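Citrinin polyketide synthase (Monascus purpureus, PDB 5MPT) builds the keto-aldehyde precursor of the mycotoxin citrinin from malonyl-CoA units, and the part described here is its C-methyltransferase domain. Local coordinates at residues Ser10-Lys14 and Ser15-Asp19; Glu195-Val198 and Lys199-Asn203; Asn90-Tyr93 and Gly94-Glu97. All blocks are in the same frame, centred on the assembly; numbering follows the deposited sequence. Where two conformers were deposited one is given.

Interaction 1 (Ser10-Lys14 and Ser15-Asp19); sequences SILPK and SAILD
Leu12 and Ile17 meet across the start of helix 14-26, where Pro13 occupies the N-cap position and the chain passes from an extended loop into the first helical turn. The case illustrates how a helix can open with one oily flank and one watery flank. On the tight side the two side chains cross at about a right angle. The branch carbon CG of Leu12 lies 3.9 Å from the terminal methyl CD1 of Ile17, and Leu12 CD1 reaches Ile17 CG1 at the same separation; the branched end of Leu12 thus packs against the end of Ile17. The torsions explain the meeting: Ile17 swings CG1 back beside its own nitrogen (chi1 -57°), toward the incoming loop. Both residues are buried and also touch Leu197 of helix 181-198, while Ile17 packs further on Ile379 and Leu381 of strand 375-381 of the seven-stranded methyltransferase sheet. Ala16 belongs to this side too; its CB sits 4.3 Å from CD of Pro13.

The opposite character appears at Lys14 and Ser15, both exposed. Lys14 places CG between its backbone nitrogen and carbonyl carbon, 3.4 Å from Ser15 N; the chain then bends at its third and fourth torsions, and the side chain touches Pro385 at the C-terminal end of the model. Of the backbone bonds, the one from Ala16 N to Pro13 O is weak, whereas Leu18 N reaches Lys14 O at 3.0 Å with an almost straight N-H...O angle of 171°.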
ATOM      1  N   SER A  10     -27.490  -1.992  11.507  1.00 30.74           N
ATOM      2  CA  SER A  10     -28.127  -2.566  10.339  1.00 28.85           C
ATOM      3  C   SER A  10     -28.037  -4.097  10.364  1.00 24.65           C
ATOM      4  O   SER A  10     -27.131  -4.691  10.965  1.00 24.19           O
ATOM      5  CB  SER A  10     -27.437  -2.003   9.085  1.00 34.34           C
ATOM      6  OG  SER A  10     -27.878  -2.618   7.870  1.00 39.21           O
ATOM      7  N   ILE A  11     -28.951  -4.732   9.638  1.00 24.27           N
ATOM      8  CA  ILE A  11     -28.847  -6.155   9.323  1.00 23.20           C
ATOM      9  C   ILE A  11     -27.846  -6.336   8.194  1.00 24.19           C
ATOM     10  O   ILE A  11     -27.872  -5.584   7.209  1.00 28.38           O
ATOM     11  CB  ILE A  11     -30.215  -6.717   8.919  1.00 21.78           C
ATOM     12  CG1 ILE A  11     -31.169  -6.624  10.094  1.00 23.38           C
ATOM     13  CG2 ILE A  11     -30.069  -8.177   8.495  1.00 22.55           C
ATOM     14  CD1 ILE A  11     -32.529  -7.107   9.790  1.00 24.32           C
ATOM     15  N   LEU A  12     -27.006  -7.367   8.289  1.00 22.61           N
ATOM     16  CA  LEU A  12     -25.951  -7.610   7.296  1.00 22.67           C
ATOM     17  C   LEU A  12     -25.942  -9.091   6.948  1.00 22.84           C
ATOM     18  O   LEU A  12     -25.192  -9.876   7.529  1.00 24.89           O
ATOM     19  CB  LEU A  12     -24.591  -7.138   7.805  1.00 23.53           C
ATOM     20  CG  LEU A  12     -23.468  -7.349   6.826  1.00 24.58           C
ATOM     21  CD1 LEU A  12     -23.816  -6.770   5.449  1.00 25.45           C
ATOM     22  CD2 LEU A  12     -22.212  -6.686   7.429  1.00 23.21           C
ATOM     23  N   PRO A  13     -26.831  -9.523   6.049  1.00 22.95           N
ATOM     24  CA  PRO A  13     -26.877 -10.950   5.698  1.00 24.96           C
ATOM     25  C   PRO A  13     -25.582 -11.401   5.027  1.00 25.06           C
ATOM     26  O   PRO A  13     -24.970 -10.660   4.245  1.00 24.35           O
ATOM     27  CB  PRO A  13     -28.072 -11.048   4.733  1.00 27.15           C
ATOM     28  CG  PRO A  13     -28.803  -9.748   4.851  1.00 26.21           C
ATOM     29  CD  PRO A  13     -27.793  -8.729   5.266  1.00 23.66           C
ATOM     30  N   LYS A  14     -25.168 -12.643   5.321  1.00 25.18           N
ATOM     31  CA  LYS A  14     -23.966 -13.173   4.689  1.00 28.57           C
ATOM     32  C   LYS A  14     -24.083 -13.181   3.161  1.00 26.51           C
ATOM     33  O   LYS A  14     -23.088 -12.918   2.470  1.00 27.75           O
ATOM     34  CB  LYS A  14     -23.621 -14.577   5.212  1.00 42.97           C
ATOM     35  CG  LYS A  14     -24.691 -15.626   5.139  1.00 67.76           C
ATOM     36  CD  LYS A  14     -24.205 -16.955   5.739  1.00 86.40           C
ATOM     37  CE  LYS A  14     -25.351 -17.730   6.400  1.00 93.51           C
ATOM     38  NZ  LYS A  14     -25.853 -17.067   7.649  1.00 94.20           N
ATOM     39  N   SER A  15     -25.280 -13.446   2.611  1.00 27.52           N
ATOM     40  CA  SER A  15     -25.431 -13.542   1.153  1.00 28.01           C
ATOM     41  C   SER A  15     -25.153 -12.212   0.474  1.00 25.82           C
ATOM     42  O   SER A  15     -24.671 -12.187  -0.658  1.00 27.30           O
ATOM     43  CB  SER A  15     -26.827 -14.028   0.771  1.00 31.13           C
ATOM     44  OG  SER A  15     -27.830 -13.048   1.029  1.00 31.90           O
ATOM     45  N   ALA A  16     -25.481 -11.102   1.132  1.00 22.59           N
ATOM     46  CA  ALA A  16     -25.202  -9.787   0.578  1.00 22.41           C
ATOM     47  C   ALA A  16     -23.708  -9.581   0.421  1.00 22.95           C
ATOM     48  O   ALA A  16     -23.245  -9.044  -0.595  1.00 25.40           O
ATOM     49  CB  ALA A  16     -25.777  -8.701   1.474  1.00 24.23           C
ATOM     50  N   ILE A  17     -22.946  -9.999   1.419  1.00 21.29           N
ATOM     51  CA  ILE A  17     -21.499  -9.858   1.339  1.00 21.66           C
ATOM     52  C   ILE A  17     -20.944 -10.736   0.232  1.00 22.15           C
ATOM     53  O   ILE A  17     -20.158 -10.289  -0.614  1.00 23.78           O
ATOM     54  CB  ILE A  17     -20.854 -10.215   2.682  1.00 22.22           C
ATOM     55  CG1 ILE A  17     -21.411  -9.357   3.823  1.00 21.79           C
ATOM     56  CG2 ILE A  17     -19.329 -10.001   2.544  1.00 23.87           C
ATOM     57  CD1 ILE A  17     -21.054  -9.900   5.216  1.00 22.54           C
ATOM     58  N   LEU A  18     -21.283 -12.021   0.271  1.00 24.52           N
ATOM     59  CA  LEU A  18     -20.682 -12.976  -0.650  1.00 25.36           C
ATOM     60  C   LEU A  18     -21.105 -12.721  -2.090  1.00 25.93           C
ATOM     61  O   LEU A  18     -20.298 -12.887  -3.017  1.00 26.90           O
ATOM     62  CB  LEU A  18     -21.043 -14.395  -0.231  1.00 25.62           C
ATOM     63  CG  LEU A  18     -20.533 -14.817   1.136  1.00 29.87           C
ATOM     64  CD1 LEU A  18     -21.215 -16.132   1.422  1.00 35.10           C
ATOM     65  CD2 LEU A  18     -19.073 -14.984   1.174  1.00 30.28           C
ATOM     66  N   ASP A  19     -22.370 -12.342  -2.314  1.00 24.16           N
ATOM     67  CA  ASP A  19     -22.799 -12.062  -3.670  1.00 26.17           C
ATOM     68  C   ASP A  19     -22.170 -10.781  -4.199  1.00 24.88           C
ATOM     69  O   ASP A  19     -21.735 -10.734  -5.353  1.00 25.48           O
ATOM     70  CB  ASP A  19     -24.330 -11.996  -3.730  1.00 29.40           C
ATOM     71  CG  ASP A  19     -24.990 -13.334  -3.397  1.00 34.91           C
ATOM     72  OD1 ASP A  19     -24.292 -14.372  -3.408  1.00 38.00           O
ATOM     73  OD2 ASP A  19     -26.227 -13.354  -3.174  1.00 35.29           O
TER

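Interaction 2 (Glu195-Val198 and Lys199-Asn203); sequences EQLV and KRLPN
Gln196 and Arg200 link the last turn of helix 181-198 to the type I beta turn that follows, running from Val198 to Leu201. Their side chains run at a slant to one another, with the amide and guanidinium planes 68° apart, and a single nitrogen joins them. Arg200 NH1 reaches Gln196 OE1 at 2.8 Å and the backbone carbonyl O of Gln196 at the same length, using separate N-H groups; both acceptors lie close to the guanidinium plane, the backbone oxygen at its edge. One residue thus takes both bonds of one nitrogen, which should fix the rotation of the guanidinium. NH1 is tilted from the plane of each carbonyl. The bend at the second torsion of Gln196 (chi2 -63°) brings OE1 to NH1, and the positive charge, sitting where helix carbonyls end, is probably favoured by the helix dipole.

On the other flank of Gln196 lies the aliphatic part of Lys199, with CD 3.8 Å from Gln196 NE2. Its amine continues to Glu195, but the salt bridge from NZ to OE2 is long at 3.9 Å, and OE2 has a stronger partner in Arg230. Along the backbone, Lys199 N bonds to Glu195 O, Arg200 N to Leu197 O, and Leu201 N to Val198 O at 3.1 Å in the turn. Leu201 turns its branch inward, CG lying 3.4 Å from Leu197 O.

Around this exit, Val198 packs on Val233, Arg200 on Ala16 and Ile23 of helix 14-26, and Leu201 on Leu12 of the loop before that helix; the chain then leads on to strand 208-213 of the methyltransferase sheet.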
ATOM      1  N   GLU A 195     -21.295  -0.694  -3.040  1.00 21.65           N
ATOM      2  CA  GLU A 195     -22.571  -0.294  -3.611  1.00 22.14           C
ATOM      3  C   GLU A 195     -23.456  -1.509  -3.832  1.00 22.56           C
ATOM      4  O   GLU A 195     -24.645  -1.501  -3.479  1.00 22.39           O
ATOM      5  CB  GLU A 195     -22.349   0.467  -4.922  1.00 23.12           C
ATOM      6  CG  GLU A 195     -23.646   0.926  -5.512  1.00 26.84           C
ATOM      7  CD  GLU A 195     -23.482   1.968  -6.590  1.00 32.62           C
ATOM      8  OE1 GLU A 195     -22.395   2.042  -7.177  1.00 31.90           O
ATOM      9  OE2 GLU A 195     -24.438   2.729  -6.845  1.00 38.30           O
ATOM     10  N   GLN A 196     -22.888  -2.580  -4.389  1.00 22.63           N
ATOM     11  CA  GLN A 196     -23.683  -3.781  -4.634  1.00 23.01           C
ATOM     12  C   GLN A 196     -24.090  -4.431  -3.320  1.00 22.01           C
ATOM     13  O   GLN A 196     -25.168  -5.043  -3.209  1.00 23.09           O
ATOM     14  CB  GLN A 196     -22.878  -4.753  -5.498  1.00 23.53           C
ATOM     15  CG  GLN A 196     -22.683  -4.268  -6.927  1.00 22.97           C
ATOM     16  CD  GLN A 196     -24.017  -4.134  -7.643  1.00 25.89           C
ATOM     17  OE1 GLN A 196     -24.874  -5.011  -7.552  1.00 27.60           O
ATOM     18  NE2 GLN A 196     -24.234  -2.992  -8.256  1.00 26.55           N
ATOM     19  N   LEU A 197     -23.229  -4.295  -2.312  1.00 23.48           N
ATOM     20  CA  LEU A 197     -23.542  -4.789  -0.968  0.85 23.92           C
ATOM     21  C   LEU A 197     -24.751  -4.075  -0.391  1.00 23.89           C
ATOM     22  O   LEU A 197     -25.706  -4.709   0.073  1.00 21.07           O
ATOM     23  CB  LEU A 197     -22.336  -4.597  -0.051  0.85 25.92           C
ATOM     24  CG  LEU A 197     -22.545  -4.969   1.414  0.85 28.68           C
ATOM     25  CD1 LEU A 197     -22.792  -6.457   1.535  0.85 25.37           C
ATOM     26  CD2 LEU A 197     -21.375  -4.562   2.293  0.85 25.27           C
ATOM     27  N   VAL A 198     -24.728  -2.745  -0.416  1.00 23.92           N
ATOM     28  CA  VAL A 198     -25.785  -1.963   0.216  1.00 26.92           C
ATOM     29  C   VAL A 198     -27.156  -2.193  -0.440  1.00 28.78           C
ATOM     30  O   VAL A 198     -28.188  -2.209   0.261  1.00 29.03           O
ATOM     31  CB  VAL A 198     -25.322  -0.487   0.223  1.00 26.75           C
ATOM     32  CG1 VAL A 198     -26.409   0.467   0.657  1.00 28.66           C
ATOM     33  CG2 VAL A 198     -24.143  -0.331   1.146  1.00 25.56           C
ATOM     34  N   LYS A 199     -27.195  -2.453  -1.760  1.00 28.87           N
ATOM     35  CA  LYS A 199     -28.442  -2.765  -2.477  1.00 25.97           C
ATOM     36  C   LYS A 199     -29.135  -4.006  -1.943  1.00 25.37           C
ATOM     37  O   LYS A 199     -30.332  -4.192  -2.212  1.00 25.69           O
ATOM     38  CB  LYS A 199     -28.173  -2.999  -3.989  1.00 29.76           C
ATOM     39  CG  LYS A 199     -27.897  -1.789  -4.841  1.00 38.98           C
ATOM     40  CD  LYS A 199     -27.386  -2.246  -6.226  1.00 45.87           C
ATOM     41  CE  LYS A 199     -27.708  -1.264  -7.362  1.00 52.92           C
ATOM     42  NZ  LYS A 199     -27.413   0.153  -7.015  1.00 58.85           N
ATOM     43  N   ARG A 200     -28.418  -4.859  -1.217  1.00 25.45           N
ATOM     44  CA  ARG A 200     -28.896  -6.144  -0.744  1.00 26.62           C
ATOM     45  C   ARG A 200     -29.180  -6.131   0.747  1.00 28.78           C
ATOM     46  O   ARG A 200     -29.465  -7.188   1.327  1.00 32.73           O
ATOM     47  CB  ARG A 200     -27.877  -7.233  -1.061  1.00 28.61           C
ATOM     48  CG  ARG A 200     -27.832  -7.591  -2.544  1.00 39.36           C
ATOM     49  CD  ARG A 200     -26.411  -7.940  -3.011  1.00 47.72           C
ATOM     50  NE  ARG A 200     -26.388  -8.517  -4.355  1.00 48.34           N
ATOM     51  CZ  ARG A 200     -26.135  -7.843  -5.475  1.00 45.30           C
ATOM     52  NH1 ARG A 200     -25.874  -6.538  -5.449  1.00 38.32           N
ATOM     53  NH2 ARG A 200     -26.161  -8.487  -6.634  1.00 48.78           N
ATOM     54  N   LEU A 201     -29.090  -4.950   1.389  1.00 24.70           N
ATOM     55  CA  LEU A 201     -29.274  -4.868   2.827  1.00 23.81           C
ATOM     56  C   LEU A 201     -30.730  -4.566   3.158  1.00 19.64           C
ATOM     57  O   LEU A 201     -31.383  -3.793   2.446  1.00 21.34           O
ATOM     58  CB  LEU A 201     -28.398  -3.781   3.418  1.00 27.69           C
ATOM     59  CG  LEU A 201     -26.912  -4.050   3.175  1.00 26.44           C
ATOM     60  CD1 LEU A 201     -26.037  -3.094   3.990  1.00 24.10           C
ATOM     61  CD2 LEU A 201     -26.552  -5.507   3.504  1.00 27.17           C
ATOM     62  N   PRO A 202     -31.264  -5.167   4.232  1.00 18.54           N
ATOM     63  CA  PRO A 202     -32.550  -4.714   4.768  1.00 19.85           C
ATOM     64  C   PRO A 202     -32.415  -3.272   5.220  1.00 21.17           C
ATOM     65  O   PRO A 202     -31.335  -2.828   5.612  1.00 22.58           O
ATOM     66  CB  PRO A 202     -32.805  -5.662   5.949  1.00 18.10           C
ATOM     67  CG  PRO A 202     -31.997  -6.905   5.622  1.00 16.49           C
ATOM     68  CD  PRO A 202     -30.755  -6.365   4.921  1.00 19.53           C
ATOM     69  N   ASN A 203     -33.504  -2.545   5.130  1.00 23.02           N
ATOM     70  CA  ASN A 203     -33.611  -1.166   5.598  1.00 29.15           C
ATOM     71  C   ASN A 203     -34.442  -1.149   6.877  1.00 28.07           C
ATOM     72  O   ASN A 203     -35.669  -1.316   6.837  1.00 30.80           O
ATOM     73  CB  ASN A 203     -34.251  -0.290   4.523  1.00 37.42           C
ATOM     74  CG  ASN A 203     -34.163   1.191   4.836  1.00 44.37           C
ATOM     75  OD1 ASN A 203     -33.996   1.578   5.993  1.00 48.42           O
ATOM     76  ND2 ASN A 203     -34.261   2.030   3.801  1.00 44.82           N
TER

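Interaction 3 (Asn90-Tyr93 and Gly94-Glu97); sequences NLIY and GLLE
Tyr93 meets the following turn through its stem: CB lies 3.2 Å from Gly94 N, while neither face nor edge of the phenol ring touches residues 94-97. The ring instead meets Phe60 of helix 40-62, their planes at about 55°, and packs on Ile102 and Ile104 of strand 102-105; its hydroxyl is bonded to Val79 N. Glu97, the other flat group with a clear partner, sends its carboxylate along an extended chain to strand 102-105, where OE2 accepts a hydrogen bond from Ile104 N. Both belong to helix 86-98 in the helix-turn-helix domain, whose helices together with a three-stranded antiparallel sheet are consistent with a winged-helix fold.

This stretch is a compact example of an alpha-helix dividing its surface between neighbours. Four consecutive i to i+4 bonds of ordinary length, 2.9 to 3.1 Å, run through it, from Gly94 N to Asn90 O at the start to Glu97 N to Tyr93 O at the end. Leu96 packs on Val53, Ile56 and Phe60 of helix 40-62. Ile92 touches Ile56 as well as Phe325 of helix 321-327, so the helix packs on both helix 40-62 and helix 321-327.

Leu91, which touches Gln319 and Asp324, lies side by side with Leu95, pointing the same way. Leu95 keeps CG beside its own backbone nitrogen (chi1 -64°), which turns it back toward the preceding turn. There Leu95 CG comes within 3.5 Å of Leu91 O and 4.1 Å of Leu91 CD2.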
ATOM      1  N   ASN A  90      20.301  -4.781   1.444  1.00 28.89           N
ATOM      2  CA  ASN A  90      20.340  -6.085   0.787  1.00 33.79           C
ATOM      3  C   ASN A  90      19.303  -6.169  -0.335  1.00 34.36           C
ATOM      4  O   ASN A  90      19.554  -6.783  -1.381  1.00 37.08           O
ATOM      5  CB  ASN A  90      20.126  -7.192   1.815  1.00 39.91           C
ATOM      6  CG  ASN A  90      21.264  -7.286   2.816  1.00 50.16           C
ATOM      7  OD1 ASN A  90      22.426  -7.003   2.496  1.00 51.07           O
ATOM      8  ND2 ASN A  90      20.936  -7.676   4.040  1.00 57.55           N
ATOM      9  N   LEU A  91      18.140  -5.540  -0.148  1.00 31.70           N
ATOM     10  CA  LEU A  91      17.148  -5.456  -1.224  1.00 30.69           C
ATOM     11  C   LEU A  91      17.658  -4.573  -2.362  1.00 28.00           C
ATOM     12  O   LEU A  91      17.482  -4.903  -3.540  1.00 28.12           O
ATOM     13  CB  LEU A  91      15.837  -4.917  -0.669  1.00 32.20           C
ATOM     14  CG  LEU A  91      14.546  -4.903  -1.483  1.00 33.93           C
ATOM     15  CD1 LEU A  91      13.379  -4.954  -0.491  1.00 35.96           C
ATOM     16  CD2 LEU A  91      14.457  -3.660  -2.347  1.00 31.93           C
ATOM     17  N   ILE A  92      18.327  -3.466  -2.018  1.00 26.56           N
ATOM     18  CA  ILE A  92      18.902  -2.561  -3.022  1.00 25.32           C
ATOM     19  C   ILE A  92      19.944  -3.279  -3.874  1.00 27.42           C
ATOM     20  O   ILE A  92      19.982  -3.127  -5.108  1.00 26.80           O
ATOM     21  CB  ILE A  92      19.497  -1.324  -2.323  1.00 24.45           C
ATOM     22  CG1 ILE A  92      18.375  -0.433  -1.766  1.00 25.04           C
ATOM     23  CG2 ILE A  92      20.396  -0.529  -3.300  1.00 25.04           C
ATOM     24  CD1 ILE A  92      17.434   0.139  -2.865  1.00 25.25           C
ATOM     25  N   TYR A  93      20.866  -3.996  -3.224  1.00 28.69           N
ATOM     26  CA  TYR A  93      21.851  -4.752  -3.988  1.00 28.78           C
ATOM     27  C   TYR A  93      21.172  -5.818  -4.824  1.00 29.66           C
ATOM     28  O   TYR A  93      21.618  -6.130  -5.936  1.00 31.91           O
ATOM     29  CB  TYR A  93      22.887  -5.384  -3.064  1.00 27.48           C
ATOM     30  CG  TYR A  93      24.005  -4.451  -2.735  1.00 27.18           C
ATOM     31  CD1 TYR A  93      25.043  -4.265  -3.629  1.00 25.83           C
ATOM     32  CD2 TYR A  93      24.024  -3.742  -1.551  1.00 29.64           C
ATOM     33  CE1 TYR A  93      26.054  -3.407  -3.353  1.00 27.84           C
ATOM     34  CE2 TYR A  93      25.029  -2.884  -1.268  1.00 30.84           C
ATOM     35  CZ  TYR A  93      26.047  -2.715  -2.171  1.00 29.78           C
ATOM     36  OH  TYR A  93      27.069  -1.850  -1.877  1.00 29.67           O
ATOM     37  N   GLY A  94      20.129  -6.423  -4.277  1.00 30.05           N
ATOM     38  CA  GLY A  94      19.326  -7.339  -5.065  1.00 31.32           C
ATOM     39  C   GLY A  94      18.793  -6.701  -6.328  1.00 31.79           C
ATOM     40  O   GLY A  94      18.802  -7.319  -7.398  1.00 32.33           O
ATOM     41  N   LEU A  95      18.294  -5.469  -6.228  1.00 29.93           N
ATOM     42  CA  LEU A  95      17.777  -4.831  -7.434  1.00 29.56           C
ATOM     43  C   LEU A  95      18.893  -4.624  -8.447  1.00 28.02           C
ATOM     44  O   LEU A  95      18.701  -4.832  -9.648  1.00 28.76           O
ATOM     45  CB  LEU A  95      17.105  -3.494  -7.118  1.00 33.74           C
ATOM     46  CG  LEU A  95      15.858  -3.444  -6.245  1.00 45.48           C
ATOM     47  CD1 LEU A  95      15.431  -1.984  -6.152  1.00 47.17           C
ATOM     48  CD2 LEU A  95      14.717  -4.340  -6.766  1.00 55.33           C
ATOM     49  N   LEU A  96      20.074  -4.214  -7.981  1.00 28.53           N
ATOM     50  CA  LEU A  96      21.179  -4.014  -8.910  1.00 28.57           C
ATOM     51  C   LEU A  96      21.556  -5.323  -9.582  1.00 31.00           C
ATOM     52  O   LEU A  96      21.927  -5.341 -10.764  1.00 30.93           O
ATOM     53  CB  LEU A  96      22.380  -3.420  -8.182  1.00 26.65           C
ATOM     54  CG  LEU A  96      22.272  -1.956  -7.772  1.00 28.07           C
ATOM     55  CD1 LEU A  96      23.523  -1.594  -6.978  1.00 27.57           C
ATOM     56  CD2 LEU A  96      22.153  -1.048  -8.970  1.00 30.57           C
ATOM     57  N   GLU A  97      21.482  -6.431  -8.839  1.00 33.27           N
ATOM     58  CA  GLU A  97      21.749  -7.730  -9.445  1.00 36.90           C
ATOM     59  C   GLU A  97      20.672  -8.085 -10.464  1.00 35.18           C
ATOM     60  O   GLU A  97      20.986  -8.544 -11.571  1.00 34.13           O
ATOM     61  CB  GLU A  97      21.859  -8.814  -8.372  1.00 42.80           C
ATOM     62  CG  GLU A  97      22.342 -10.158  -8.925  1.00 49.24           C
ATOM     63  CD  GLU A  97      22.633 -11.187  -7.848  1.00 51.92           C
ATOM     64  OE1 GLU A  97      21.759 -11.398  -6.975  1.00 51.15           O
ATOM     65  OE2 GLU A  97      23.743 -11.778  -7.882  1.00 53.34           O
TER

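In the fold
Along the chain the order is interaction 1, interaction 3, interaction 2, yet the first and last are neighbours in space. Their centres lie 8 Å apart, and the start of helix 14-26 packs directly against the end of helix 181-198, bringing the start of the modelled chain beside the segment entering strand 208-213 of the seven-stranded methyltransferase sheet. Interaction 3 stands on the opposite side of the chain's centre, within helix 86-98 of the helix-turn-helix domain, its centre about 46 Å from that of interaction 1 and 48 Å from that of interaction 2. The contacts therefore lie on opposite sides of the chain, away from its active-site residues.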